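Local coordinates for protein carboxylase (Deinococcus radiodurans, PDB 5H80) that probably uses ATP to carboxylate biotin, acting as the biotin carboxylase domain of a single-chain bacterial carboxylase, at residues L299-E303 / E316-Q322. Numbering follows the deposited sequence.
Sequences LGTFE and EANPRLQ
Thr301 and Asn318 sit opposite each other in the antiparallel hairpin and exchange two backbone hydrogen bonds, Thr301 N to Asn318 O at 2.9 Å and Asn318 N to Thr301 O at 2.8 Å. One hydrogen-bonded pair further along, Glu303 N reaches Glu316 O at 2.8 Å. An inverse gamma turn centred on Pro319 begins the loop, and by Gln322 the chain has come back over Thr301 and Glu303.

On the face that carries Thr301, Glu303 and Asn318 the polar side chains meet. Gln322, extended beyond CG (chi2 173°), carries its amide out between Thr301 and Glu303, the amide plane 44° from the Glu303 carboxylate. Its OE1 lies 3.0 Å from Thr301 OG1 and takes a weak hydrogen bond from Arg255, while its NE2 makes a weak, bent bond to Glu303 OE2 at 3.2 Å. A water joins Thr301 OG1 to the returning loop and donates to Arg320 O. Glu303 OE2 also forms a salt bridge with Lys265. With an alanine here in place of Glu303, the Gln322 amide is likely to lose one of its anchors and Lys265 this carboxylate partner. Arg320 ties the loop internally, NH1 to Leu321 O at 3.0 Å; its NE forms a salt bridge with Glu116, and one guanidinium face lies over Asn318 CB.

Apolar contacts are few: on the reverse face Ala317 CB rests 3.6 Å from Phe302 CE1, and at the loop end Leu299 and Leu321 lie side by side, their CD1 methyls 3.8 Å apart.

The hairpin belongs to the four-stranded antiparallel sheet of an ATP-grasp-type domain. Strand 236-245 flanks 299-306 on its other edge, helix 277-293 packs on Phe302, and helix 336-344 covers the two leucines.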
loop_
_atom_site.group_PDB
_atom_site.type_symbol
_atom_site.label_atom_id
_atom_site.label_comp_id
_atom_site.label_asym_id
_atom_site.label_seq_id
_atom_site.Cartn_x
_atom_site.Cartn_y
_atom_site.Cartn_z
ATOM N N LEU A 299 2.852 2.591 22.651
ATOM C CA LEU A 299 3.930 2.960 21.787
ATOM C C LEU A 299 4.777 4.109 22.290
ATOM O O LEU A 299 4.223 5.105 22.754
ATOM C CB LEU A 299 3.471 3.262 20.354
ATOM C CG LEU A 299 2.664 2.281 19.509
ATOM C CD1 LEU A 299 2.304 2.840 18.127
ATOM C CD2 LEU A 299 3.356 0.928 19.411
ATOM N N GLY A 300 6.060 4.149 21.892
ATOM C CA GLY A 300 6.901 5.272 22.190
ATOM C C GLY A 300 8.107 5.238 21.279
ATOM O O GLY A 300 8.360 4.100 20.753
ATOM N N THR A 301 8.766 6.361 21.059
ATOM C CA THR A 301 9.916 6.420 20.196
ATOM C C THR A 301 11.077 7.004 21.070
ATOM O O THR A 301 10.822 7.952 21.773
ATOM C CB THR A 301 9.670 7.266 19.025
ATOM O OG1 THR A 301 8.589 6.710 18.250
ATOM C CG2 THR A 301 10.905 7.535 18.150
ATOM N N PHE A 302 12.288 6.479 20.908
ATOM C CA PHE A 302 13.485 6.973 21.504
ATOM C C PHE A 302 14.378 7.505 20.366
ATOM O O PHE A 302 14.781 6.726 19.450
ATOM C CB PHE A 302 14.121 5.871 22.280
ATOM C CG PHE A 302 13.307 5.428 23.397
ATOM C CD1 PHE A 302 13.417 6.107 24.633
ATOM C CD2 PHE A 302 12.270 4.488 23.230
ATOM C CE1 PHE A 302 12.604 5.755 25.710
ATOM C CE2 PHE A 302 11.412 4.180 24.299
ATOM C CZ PHE A 302 11.617 4.793 25.536
ATOM N N GLU A 303 14.660 8.789 20.440
ATOM C CA GLU A 303 15.389 9.612 19.427
ATOM C C GLU A 303 16.909 9.718 19.820
ATOM O O GLU A 303 17.236 9.936 20.988
ATOM C CB GLU A 303 14.826 10.959 19.132
ATOM C CG GLU A 303 13.386 10.888 18.731
ATOM C CD GLU A 303 12.814 12.280 18.414
ATOM O OE1 GLU A 303 13.524 13.284 18.673
ATOM O OE2 GLU A 303 11.698 12.342 17.901
ATOM N N GLU A 316 15.668 12.377 23.035
ATOM C CA GLU A 316 14.220 12.589 23.356
ATOM C C GLU A 316 13.544 11.269 23.393
ATOM O O GLU A 316 13.787 10.427 22.476
ATOM C CB GLU A 316 13.505 13.469 22.272
ATOM C CG GLU A 316 12.154 14.064 22.636
ATOM C CD GLU A 316 12.166 15.547 22.980
ATOM O OE1 GLU A 316 13.276 16.169 22.965
ATOM O OE2 GLU A 316 11.025 16.081 23.197
ATOM N N ALA A 317 12.619 11.138 24.347
ATOM C CA ALA A 317 11.715 10.013 24.424
ATOM C C ALA A 317 10.310 10.574 24.142
ATOM O O ALA A 317 9.821 11.518 24.806
ATOM C CB ALA A 317 11.817 9.293 25.724
ATOM N N ASN A 318 9.703 10.172 23.022
ATOM C CA ASN A 318 8.363 10.653 22.692
ATOM C C ASN A 318 7.381 9.565 23.049
ATOM O O ASN A 318 7.266 8.526 22.316
ATOM C CB ASN A 318 8.226 11.015 21.202
ATOM C CG ASN A 318 9.332 11.921 20.703
ATOM O OD1 ASN A 318 10.049 11.619 19.728
ATOM N ND2 ASN A 318 9.454 13.007 21.301
ATOM N N PRO A 319 6.631 9.771 24.124
ATOM C CA PRO A 319 5.835 8.691 24.686
ATOM C C PRO A 319 4.446 8.559 24.005
ATOM O O PRO A 319 3.390 8.618 24.716
ATOM C CB PRO A 319 5.698 9.126 26.167
ATOM C CG PRO A 319 5.604 10.598 26.069
ATOM C CD PRO A 319 6.509 11.025 24.910
ATOM N N ARG A 320 4.439 8.409 22.695
ATOM C CA ARG A 320 3.221 8.511 21.888
ATOM C C ARG A 320 3.487 7.934 20.529
ATOM O O ARG A 320 4.644 7.731 20.234
ATOM C CB ARG A 320 2.807 9.980 21.758
ATOM C CG ARG A 320 3.982 10.931 21.523
ATOM C CD ARG A 320 3.544 12.261 21.046
ATOM N NE ARG A 320 4.695 13.150 20.741
ATOM C CZ ARG A 320 5.302 13.200 19.542
ATOM N NH1 ARG A 320 4.871 12.431 18.471
ATOM N NH2 ARG A 320 6.315 14.036 19.342
ATOM N N LEU A 321 2.413 7.829 19.729
ATOM C CA LEU A 321 2.477 7.692 18.285
ATOM C C LEU A 321 3.242 8.854 17.690
ATOM O O LEU A 321 3.231 9.979 18.215
ATOM C CB LEU A 321 1.106 7.617 17.648
ATOM C CG LEU A 321 0.925 7.259 16.149
ATOM C CD1 LEU A 321 1.336 5.812 15.897
ATOM C CD2 LEU A 321 -0.504 7.486 15.775
ATOM N N GLN A 322 3.985 8.599 16.623
ATOM C CA GLN A 322 4.523 9.719 15.819
ATOM C C GLN A 322 4.074 9.803 14.369
ATOM O O GLN A 322 3.650 8.745 13.775
ATOM C CB GLN A 322 6.031 9.590 15.735
ATOM C CG GLN A 322 6.840 10.039 16.957
ATOM C CD GLN A 322 8.278 9.707 16.838
ATOM O OE1 GLN A 322 8.687 8.774 16.117
ATOM N NE2 GLN A 322 9.110 10.535 17.464
HETATM O O HOH W 1 6.132 5.821 18.940
#